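PDB 5IZD: D-glyceraldehyde dehydrogenase (NADP(+)) from Thermoplasma acidophilum, which oxidises D-glyceraldehyde to (R)-glycerate with NADP(+) in the non-phosphorylated Entner-Doudoroff pathway, working as a homotetramer. Local coordinates for residues I68-K72 and I108-E113; I75-E81 and W183-K187; K95-E99 and K273-A277. One frame throughout, in Å; residues are numbered along the deposited sequence.

Contact 1 of 3, residues I68-K72 and I108-E113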
loop_
_atom_site.group_PDB
_atom_site.type_symbol
_atom_site.label_atom_id
_atom_site.label_comp_id
_atom_site.label_asym_id
_atom_site.label_seq_id
_atom_site.Cartn_x
_atom_site.Cartn_y
_atom_site.Cartn_z
ATOM N N ILE A 68 2.637 -25.366 -4.294
ATOM C CA ILE A 68 1.203 -25.080 -4.264
ATOM C C ILE A 68 0.576 -25.102 -5.669
ATOM O O ILE A 68 -0.589 -25.619 -5.826
ATOM C CB ILE A 68 0.898 -23.742 -3.547
ATOM C CG1 ILE A 68 1.292 -23.816 -2.062
ATOM C CG2 ILE A 68 -0.563 -23.306 -3.705
ATOM C CD1 ILE A 68 1.564 -22.475 -1.427
ATOM N N TYR A 69 1.306 -24.583 -6.672
ATOM C CA TYR A 69 0.824 -24.633 -8.070
ATOM C C TYR A 69 0.680 -26.091 -8.619
ATOM O O TYR A 69 -0.265 -26.421 -9.329
ATOM C CB TYR A 69 1.726 -23.826 -9.027
ATOM C CG TYR A 69 1.636 -22.286 -8.949
ATOM C CD1 TYR A 69 0.420 -21.616 -9.059
ATOM C CD2 TYR A 69 2.800 -21.509 -8.806
ATOM C CE1 TYR A 69 0.361 -20.221 -9.068
ATOM C CE2 TYR A 69 2.757 -20.110 -8.760
ATOM C CZ TYR A 69 1.539 -19.470 -8.875
ATOM O OH TYR A 69 1.495 -18.100 -8.870
ATOM N N ARG A 70 1.608 -26.939 -8.224
ATOM C CA ARG A 70 1.643 -28.349 -8.561
ATOM C C ARG A 70 0.355 -28.969 -8.018
ATOM O O ARG A 70 -0.350 -29.581 -8.750
ATOM C CB ARG A 70 2.870 -28.988 -7.954
ATOM C CG ARG A 70 3.447 -30.142 -8.755
ATOM C CD ARG A 70 4.955 -29.978 -8.937
ATOM N NE ARG A 70 5.620 -30.179 -7.679
ATOM C CZ ARG A 70 6.725 -29.574 -7.312
ATOM N NH1 ARG A 70 7.237 -29.836 -6.132
ATOM N NH2 ARG A 70 7.319 -28.730 -8.134
ATOM N N ALA A 71 0.063 -28.758 -6.740
ATOM C CA ALA A 71 -1.209 -29.196 -6.106
ATOM C C ALA A 71 -2.426 -28.736 -6.882
ATOM O O ALA A 71 -3.292 -29.520 -7.208
ATOM C CB ALA A 71 -1.330 -28.755 -4.673
ATOM N N LYS A 72 -2.457 -27.456 -7.211
ATOM C CA LYS A 72 -3.494 -26.969 -8.094
ATOM C C LYS A 72 -3.629 -27.803 -9.397
ATOM O O LYS A 72 -4.732 -28.229 -9.701
ATOM C CB LYS A 72 -3.306 -25.528 -8.474
ATOM C CG LYS A 72 -4.596 -24.960 -9.043
ATOM C CD LYS A 72 -4.363 -23.843 -10.006
ATOM C CE LYS A 72 -3.678 -24.274 -11.271
ATOM N NZ LYS A 72 -3.727 -23.096 -12.170
ATOM N N ILE A 108 -6.669 -21.500 -4.973
ATOM C CA ILE A 108 -5.306 -21.943 -4.837
ATOM C C ILE A 108 -4.384 -21.153 -5.812
ATOM O O ILE A 108 -3.292 -20.726 -5.424
ATOM C CB ILE A 108 -5.175 -23.442 -5.051
ATOM C CG1 ILE A 108 -5.794 -24.201 -3.865
ATOM C CG2 ILE A 108 -3.704 -23.801 -5.156
ATOM C CD1 ILE A 108 -5.989 -25.690 -4.147
ATOM N N GLN A 109 -4.817 -20.952 -7.061
ATOM C CA GLN A 109 -4.074 -20.107 -7.999
ATOM C C GLN A 109 -3.847 -18.689 -7.443
ATOM O O GLN A 109 -2.723 -18.243 -7.338
ATOM C CB GLN A 109 -4.792 -20.005 -9.321
ATOM C CG GLN A 109 -4.084 -19.132 -10.336
ATOM C CD GLN A 109 -2.774 -19.703 -10.838
ATOM O OE1 GLN A 109 -2.555 -20.889 -10.799
ATOM N NE2 GLN A 109 -1.899 -18.836 -11.320
ATOM N N TYR A 110 -4.930 -18.067 -7.028
ATOM C CA TYR A 110 -4.923 -16.689 -6.574
ATOM C C TYR A 110 -3.975 -16.504 -5.385
ATOM O O TYR A 110 -3.156 -15.580 -5.410
ATOM C CB TYR A 110 -6.309 -16.235 -6.197
ATOM C CG TYR A 110 -6.314 -14.871 -5.520
ATOM C CD1 TYR A 110 -6.347 -13.669 -6.276
ATOM C CD2 TYR A 110 -6.299 -14.770 -4.114
ATOM C CE1 TYR A 110 -6.365 -12.427 -5.638
ATOM C CE2 TYR A 110 -6.257 -13.532 -3.488
ATOM C CZ TYR A 110 -6.298 -12.370 -4.259
ATOM O OH TYR A 110 -6.267 -11.181 -3.593
ATOM N N TYR A 111 -4.050 -17.384 -4.374
ATOM C CA TYR A 111 -3.200 -17.229 -3.208
ATOM C C TYR A 111 -1.729 -17.478 -3.517
ATOM O O TYR A 111 -0.841 -16.737 -3.011
ATOM C CB TYR A 111 -3.660 -18.064 -2.019
ATOM C CG TYR A 111 -4.923 -17.541 -1.384
ATOM C CD1 TYR A 111 -4.954 -16.309 -0.779
ATOM C CD2 TYR A 111 -6.091 -18.281 -1.392
ATOM C CE1 TYR A 111 -6.093 -15.805 -0.227
ATOM C CE2 TYR A 111 -7.243 -17.812 -0.809
ATOM C CZ TYR A 111 -7.242 -16.565 -0.211
ATOM O OH TYR A 111 -8.387 -16.025 0.368
ATOM N N ALA A 112 -1.454 -18.493 -4.336
ATOM C CA ALA A 112 -0.098 -18.754 -4.771
ATOM C C ALA A 112 0.502 -17.596 -5.563
ATOM O O ALA A 112 1.699 -17.337 -5.433
ATOM C CB ALA A 112 0.002 -20.060 -5.537
ATOM N N GLU A 113 -0.315 -16.853 -6.312
ATOM C CA GLU A 113 0.194 -15.644 -7.048
ATOM C C GLU A 113 0.727 -14.494 -6.192
ATOM O O GLU A 113 1.388 -13.577 -6.712
ATOM C CB GLU A 113 -0.854 -15.101 -8.026
ATOM C CG GLU A 113 -1.208 -16.051 -9.213
ATOM C CD GLU A 113 -2.458 -15.625 -9.972
ATOM O OE1 GLU A 113 -3.266 -14.908 -9.355
ATOM O OE2 GLU A 113 -2.662 -15.952 -11.171
#
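Ile68 and Ala112, their CA atoms 6.5 Å apart, meet where helices 39-77 and 94-112 run almost antiparallel, at 167° between the short segments. The two helices form an antiparallel pair in the N-terminal part of the aldehyde dehydrogenase fold, and one edge of the pair lies at the interface with the second subunit. On the inner side, the CG2 methyl of Ile68 presses on CG2 of Ile108 at 3.5 Å, tighter than ordinary van der Waals contact, and also touches the Ala112 methyl. Ile68 and Ile108 both reach on to helix 153-164, which closes this apolar side.

Nearer the subunit interface, the Tyr69 ring reaches across the groove to Ala112 and Glu113. The Ala112 methyl lies over one of its faces in a CH-pi contact, with CB 3.8 Å from the ring centroid, while Gln109 OE1 sits at the ring edge, 3.5 Å from Tyr69 CE1. A bend at chi2 (68°) swings the Gln109 amide back toward Tyr69 and Lys72 rather than straight out from its helix. Lys72, itself bent at chi3, brings NZ to Gln109 OE1 in a 2.9 Å hydrogen bond, approaching from above the carbonyl plane. The other end of the amide, in its own plane, donates from Gln109 NE2 to Glu113 OE2 at 3.0 Å, nearly straight at 173°. With both ends engaged, the amide is held against flipping.

Glu113 also looks across the dimer: its OE1 forms a salt bridge with Lys117 of the second subunit. The Tyr69 hydroxyl bonds to Glu113 OE2 of that subunit, and within its own chain Tyr69 OH comes to rest 3.4 Å from Glu113 CG.

Contact 2 of 3, residues I75-E81 and W183-K187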
loop_
_atom_site.group_PDB
_atom_site.type_symbol
_atom_site.label_atom_id
_atom_site.label_comp_id
_atom_site.label_asym_id
_atom_site.label_seq_id
_atom_site.Cartn_x
_atom_site.Cartn_y
_atom_site.Cartn_z
ATOM N N ILE A 75 -5.041 -31.349 -8.700
ATOM C CA ILE A 75 -6.456 -31.229 -8.372
ATOM C C ILE A 75 -7.227 -31.090 -9.668
ATOM O O ILE A 75 -8.177 -31.827 -9.912
ATOM C CB ILE A 75 -6.710 -30.076 -7.361
ATOM C CG1 ILE A 75 -6.148 -30.470 -5.996
ATOM C CG2 ILE A 75 -8.188 -29.758 -7.239
ATOM C CD1 ILE A 75 -6.248 -29.408 -4.903
ATOM N N GLU A 76 -6.767 -30.209 -10.536
ATOM C CA GLU A 76 -7.418 -29.953 -11.838
ATOM C C GLU A 76 -7.516 -31.203 -12.731
ATOM O O GLU A 76 -8.561 -31.495 -13.295
ATOM C CB GLU A 76 -6.581 -28.927 -12.567
ATOM C CG GLU A 76 -7.261 -28.047 -13.588
ATOM C CD GLU A 76 -6.469 -26.748 -13.757
ATOM O OE1 GLU A 76 -5.182 -26.715 -13.637
ATOM O OE2 GLU A 76 -7.165 -25.758 -14.013
ATOM N N LYS A 77 -6.399 -31.919 -12.841
ATOM C CA LYS A 77 -6.310 -33.131 -13.643
ATOM C C LYS A 77 -7.315 -34.206 -13.176
ATOM O O LYS A 77 -7.880 -34.915 -13.982
ATOM C CB LYS A 77 -4.870 -33.700 -13.577
ATOM N N ASN A 78 -7.546 -34.273 -11.869
ATOM C CA ASN A 78 -8.355 -35.317 -11.239
ATOM C C ASN A 78 -9.626 -34.793 -10.606
ATOM O O ASN A 78 -10.177 -35.448 -9.718
ATOM C CB ASN A 78 -7.495 -35.924 -10.157
ATOM C CG ASN A 78 -6.287 -36.617 -10.710
ATOM O OD1 ASN A 78 -6.408 -37.728 -11.166
ATOM N ND2 ASN A 78 -5.116 -35.966 -10.671
ATOM N N ARG A 79 -10.047 -33.601 -11.033
ATOM C CA ARG A 79 -11.189 -32.864 -10.479
ATOM C C ARG A 79 -12.457 -33.645 -10.285
ATOM O O ARG A 79 -13.101 -33.523 -9.293
ATOM C CB ARG A 79 -11.456 -31.540 -11.184
ATOM C CG ARG A 79 -11.788 -31.591 -12.645
ATOM C CD ARG A 79 -12.154 -30.218 -13.162
ATOM N NE ARG A 79 -13.336 -29.739 -12.515
ATOM C CZ ARG A 79 -13.682 -28.480 -12.370
ATOM N NH1 ARG A 79 -14.807 -28.199 -11.774
ATOM N NH2 ARG A 79 -12.919 -27.504 -12.822
ATOM N N ALA A 80 -12.781 -34.455 -11.263
ATOM C CA ALA A 80 -13.927 -35.347 -11.191
ATOM C C ALA A 80 -14.033 -36.135 -9.875
ATOM O O ALA A 80 -15.125 -36.261 -9.333
ATOM C CB ALA A 80 -13.912 -36.339 -12.371
ATOM N N GLU A 81 -12.922 -36.652 -9.366
ATOM C CA GLU A 81 -12.944 -37.409 -8.113
ATOM C C GLU A 81 -13.430 -36.520 -6.937
ATOM O O GLU A 81 -14.228 -36.927 -6.080
ATOM C CB GLU A 81 -11.559 -37.980 -7.813
ATOM C CG GLU A 81 -11.073 -39.054 -8.795
ATOM C CD GLU A 81 -9.628 -39.477 -8.462
ATOM O OE1 GLU A 81 -9.058 -38.957 -7.457
ATOM O OE2 GLU A 81 -9.024 -40.263 -9.202
ATOM N N TRP A 183 -8.950 -35.689 0.622
ATOM C CA TRP A 183 -8.567 -35.780 -0.786
ATOM C C TRP A 183 -7.662 -34.569 -1.229
ATOM O O TRP A 183 -6.620 -34.751 -1.904
ATOM C CB TRP A 183 -9.809 -35.934 -1.642
ATOM C CG TRP A 183 -9.576 -36.138 -3.093
ATOM C CD1 TRP A 183 -9.562 -37.321 -3.740
ATOM C CD2 TRP A 183 -9.319 -35.109 -4.109
ATOM N NE1 TRP A 183 -9.334 -37.123 -5.085
ATOM C CE2 TRP A 183 -9.219 -35.779 -5.346
ATOM C CE3 TRP A 183 -9.213 -33.728 -4.086
ATOM C CZ2 TRP A 183 -8.959 -35.108 -6.549
ATOM C CZ3 TRP A 183 -8.973 -33.020 -5.302
ATOM C CH2 TRP A 183 -8.841 -33.726 -6.509
ATOM N N ILE A 184 -8.017 -33.384 -0.774
ATOM C CA ILE A 184 -7.230 -32.182 -1.049
ATOM C C ILE A 184 -5.860 -32.275 -0.428
ATOM O O ILE A 184 -4.875 -32.039 -1.112
ATOM C CB ILE A 184 -7.970 -30.908 -0.573
ATOM C CG1 ILE A 184 -9.164 -30.683 -1.491
ATOM C CG2 ILE A 184 -7.059 -29.688 -0.623
ATOM C CD1 ILE A 184 -10.211 -29.778 -0.926
ATOM N N VAL A 185 -5.814 -32.684 0.837
ATOM C CA VAL A 185 -4.578 -32.893 1.570
ATOM C C VAL A 185 -3.638 -33.842 0.827
ATOM O O VAL A 185 -2.435 -33.575 0.730
ATOM C CB VAL A 185 -4.848 -33.411 3.013
ATOM C CG1 VAL A 185 -3.572 -33.910 3.686
ATOM C CG2 VAL A 185 -5.474 -32.286 3.865
ATOM N N ARG A 186 -4.197 -34.940 0.329
ATOM C CA ARG A 186 -3.424 -35.948 -0.411
ATOM C C ARG A 186 -2.848 -35.289 -1.676
ATOM O O ARG A 186 -1.680 -35.499 -1.969
ATOM C CB ARG A 186 -4.269 -37.193 -0.714
ATOM C CG ARG A 186 -3.540 -38.372 -1.407
ATOM C CD ARG A 186 -4.410 -39.631 -1.468
ATOM N NE ARG A 186 -4.650 -40.229 -0.137
ATOM C CZ ARG A 186 -3.835 -41.088 0.513
ATOM N NH1 ARG A 186 -2.677 -41.517 -0.006
ATOM N NH2 ARG A 186 -4.191 -41.548 1.728
ATOM N N LYS A 187 -3.607 -34.416 -2.357
ATOM C CA LYS A 187 -3.060 -33.710 -3.521
ATOM C C LYS A 187 -1.871 -32.808 -3.160
ATOM O O LYS A 187 -0.890 -32.772 -3.883
ATOM C CB LYS A 187 -4.154 -32.972 -4.311
ATOM C CG LYS A 187 -5.139 -33.926 -4.986
ATOM C CD LYS A 187 -4.553 -34.552 -6.247
ATOM C CE LYS A 187 -5.416 -35.706 -6.735
ATOM N NZ LYS A 187 -5.196 -36.909 -5.877
#
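Ile75 lies beside both Trp183 and Lys187, its CG1 packed 3.6 Å from Lys187 CB. Its CG2 methyl reaches the six-membered end of the indole, 3.9 Å from Trp183 CZ3. At Asn78 the chain leaves helical geometry, which breaks helix 39-77 from helix 79-90, and at this break the backbone comes up to the indole, Asn78 O lying 3.4 Å from Trp183 CZ2. The same oxygen accepts the backbone N-H of Glu81, while Asn78 ND2 turns back to the carbonyl of Leu74. Asn78 CB and ND2 also lie against CE of Lys187.

The helix met here, 178-190, follows strand 168-172 and leads to the parallel strand 198-200, making a beta-alpha-beta crossover of the Rossmann-like cofactor-binding domain. In Trp183, CG lies anti to the backbone N (chi1 -176°), which carries the indole across to the break at Asn78. Lys187 folds over one indole face, with CE toward the rim, and its NZ pairs in a salt bridge with Glu190.

Three residues past the kink, Glu81 ends the run at the pyrrole edge. Trp183 NE1 donates to Glu81 OE1 at 3.0 Å and 166°, and the oxygen accepts through its anti lone pair, lying almost exactly in the indole plane. Carboxylate and ring stand steeply to each other, at 79°.

Contact 3 of 3, residues K95-E99 and K273-A277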
loop_
_atom_site.group_PDB
_atom_site.type_symbol
_atom_site.label_atom_id
_atom_site.label_comp_id
_atom_site.label_asym_id
_atom_site.label_seq_id
_atom_site.Cartn_x
_atom_site.Cartn_y
_atom_site.Cartn_z
ATOM N N LYS A 95 -24.001 -29.212 -10.541
ATOM C CA LYS A 95 -23.459 -27.896 -10.893
ATOM C C LYS A 95 -22.841 -27.182 -9.679
ATOM O O LYS A 95 -21.862 -26.437 -9.826
ATOM C CB LYS A 95 -24.548 -27.033 -11.572
ATOM C CG LYS A 95 -24.961 -27.482 -12.980
ATOM C CD LYS A 95 -25.898 -26.492 -13.684
ATOM N N GLU A 96 -23.426 -27.371 -8.489
ATOM C CA GLU A 96 -22.835 -26.862 -7.246
ATOM C C GLU A 96 -21.528 -27.547 -6.890
ATOM O O GLU A 96 -20.572 -26.908 -6.422
ATOM C CB GLU A 96 -23.799 -26.945 -6.073
ATOM C CG GLU A 96 -24.836 -25.816 -6.046
ATOM C CD GLU A 96 -25.784 -25.892 -4.832
ATOM O OE1 GLU A 96 -25.296 -26.157 -3.708
ATOM O OE2 GLU A 96 -27.026 -25.699 -4.988
ATOM N N ALA A 97 -21.472 -28.844 -7.120
ATOM C CA ALA A 97 -20.242 -29.604 -6.872
ATOM C C ALA A 97 -19.156 -29.135 -7.849
ATOM O O ALA A 97 -18.036 -28.881 -7.429
ATOM C CB ALA A 97 -20.471 -31.131 -7.000
ATOM N N LYS A 98 -19.477 -28.989 -9.124
ATOM C CA LYS A 98 -18.478 -28.522 -10.110
ATOM C C LYS A 98 -18.012 -27.063 -9.834
ATOM O O LYS A 98 -16.842 -26.774 -9.908
ATOM C CB LYS A 98 -19.006 -28.677 -11.540
ATOM C CG LYS A 98 -19.158 -30.124 -11.928
ATOM C CD LYS A 98 -19.679 -30.324 -13.337
ATOM C CE LYS A 98 -19.600 -31.803 -13.662
ATOM N NZ LYS A 98 -20.051 -32.030 -15.045
ATOM N N GLU A 99 -18.954 -26.200 -9.459
ATOM C CA GLU A 99 -18.650 -24.825 -9.105
ATOM C C GLU A 99 -17.714 -24.752 -7.881
ATOM O O GLU A 99 -16.746 -24.008 -7.894
ATOM C CB GLU A 99 -19.957 -24.022 -8.932
ATOM C CG GLU A 99 -19.887 -22.837 -8.036
ATOM C CD GLU A 99 -21.171 -22.021 -8.063
ATOM O OE1 GLU A 99 -21.027 -20.774 -8.016
ATOM O OE2 GLU A 99 -22.275 -22.606 -8.084
ATOM N N LYS A 273 -31.249 -17.773 -1.619
ATOM C CA LYS A 273 -31.936 -18.621 -0.688
ATOM C C LYS A 273 -31.612 -20.109 -0.860
ATOM O O LYS A 273 -31.470 -20.829 0.117
ATOM C CB LYS A 273 -33.438 -18.489 -0.825
ATOM C CG LYS A 273 -34.231 -19.193 0.274
ATOM C CD LYS A 273 -33.979 -18.636 1.663
ATOM C CE LYS A 273 -32.977 -19.422 2.460
ATOM N NZ LYS A 273 -32.711 -18.805 3.773
ATOM N N TYR A 274 -31.587 -20.589 -2.092
ATOM C CA TYR A 274 -31.614 -22.034 -2.321
ATOM C C TYR A 274 -30.314 -22.646 -2.680
ATOM O O TYR A 274 -30.208 -23.865 -2.623
ATOM C CB TYR A 274 -32.713 -22.445 -3.339
ATOM C CG TYR A 274 -34.040 -21.936 -2.937
ATOM C CD1 TYR A 274 -34.554 -22.228 -1.669
ATOM C CD2 TYR A 274 -34.793 -21.132 -3.787
ATOM C CE1 TYR A 274 -35.797 -21.755 -1.274
ATOM C CE2 TYR A 274 -36.027 -20.672 -3.415
ATOM C CZ TYR A 274 -36.536 -20.950 -2.162
ATOM O OH TYR A 274 -37.789 -20.458 -1.759
ATOM N N TRP A 275 -29.317 -21.856 -3.020
ATOM C CA TRP A 275 -27.987 -22.393 -3.275
ATOM C C TRP A 275 -27.529 -23.083 -2.022
ATOM O O TRP A 275 -27.713 -22.560 -0.930
ATOM C CB TRP A 275 -27.057 -21.294 -3.650
ATOM C CG TRP A 275 -25.668 -21.615 -4.129
ATOM C CD1 TRP A 275 -25.300 -22.320 -5.266
ATOM C CD2 TRP A 275 -24.448 -21.168 -3.536
ATOM N NE1 TRP A 275 -23.929 -22.303 -5.410
ATOM C CE2 TRP A 275 -23.386 -21.585 -4.377
ATOM C CE3 TRP A 275 -24.145 -20.418 -2.395
ATOM C CZ2 TRP A 275 -22.055 -21.281 -4.103
ATOM C CZ3 TRP A 275 -22.782 -20.101 -2.122
ATOM C CH2 TRP A 275 -21.775 -20.542 -2.970
ATOM N N ASN A 276 -27.110 -24.339 -2.199
ATOM C CA ASN A 276 -26.696 -25.202 -1.092
ATOM C C ASN A 276 -27.796 -25.349 -0.045
ATOM O O ASN A 276 -27.524 -25.474 1.147
ATOM C CB ASN A 276 -25.401 -24.670 -0.435
ATOM C CG ASN A 276 -24.595 -25.787 0.225
ATOM O OD1 ASN A 276 -24.730 -26.952 -0.144
ATOM N ND2 ASN A 276 -23.801 -25.446 1.238
ATOM N N ALA A 277 -29.053 -25.356 -0.506
ATOM C CA ALA A 277 -30.210 -25.443 0.381
ATOM C C ALA A 277 -30.245 -24.368 1.529
ATOM O O ALA A 277 -30.781 -24.643 2.616
ATOM C CB ALA A 277 -30.308 -26.839 0.969
#
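The backbone N of Asn276 faces the carboxylate of Glu96 and donates to its OE2 at 3.1 Å, almost straight at 173°, coming from above the carboxylate plane. The Glu96 chain, extended beyond CG, reaches from helix 94-112 to the chain that follows helix 262-274. On the way it runs past the indole of Trp275, its CG 3.6 Å from CD1 on the pyrrole part. Next to it, Glu99 takes the indole N-H: Trp275 NE1 donates to Glu99 OE2 at 3.2 Å, a bent bond of 150° with the oxygen tilted from the ring plane. Glu99 has CG anti to the backbone N (chi1 154°), and the straight chain beyond carries the carboxylate to that nitrogen.

Helix 262-274 ends here, and Trp275 is the first residue beyond it to leave helical geometry. Asn276 and Ala277 then take left-handed helical backbone angles, and Ala277 N bonds to Tyr274 O at 2.8 Å. This turn opens the segment that carries Cys281, probably the active-site cysteine, oxidised to 3-sulfinoalanine in the crystal, on to strand 284-290 of the catalytic domain. The Asn276 side chain is tied into that segment: its ND2 bonds to Gln279 O and weakly to the carbonyl of Asn149, the probable transition-state stabiliser. Replacing Glu96 with an alanine would probably leave the Asn276 N-H without its carboxylate and open a gap beside Trp275 CD1, making the turn less firmly fixed.

The indole also meets the rings of Trp271 and Phe150. Thr486 of the third subunit packs on Glu96, Glu99 and Trp275.

In the fold
From the N terminus the chain passes 68-72, 75-81 and 95-99 before any partner returns; the partners then follow in the same order, so all three contacts cross and none nests. Contact 1 closes the shortest loop, 35 mostly helical residues, when helix 94-112 comes back along helix 39-77. Contact 2 closes 101 residues and reaches the beta-alpha-beta crossover of the cofactor-binding domain; contact 3 closes 173, joining the start of helix 94-112 to the chain leading into the catalytic domain. Contacts 1 and 2 share helix 39-77 and touch where Ile108 CD1 lies 3.8 Å from Ile75 CD1. Contacts 2 and 3 meet at Arg79 and Lys98; contacts 1 and 3 share only helix 94-112.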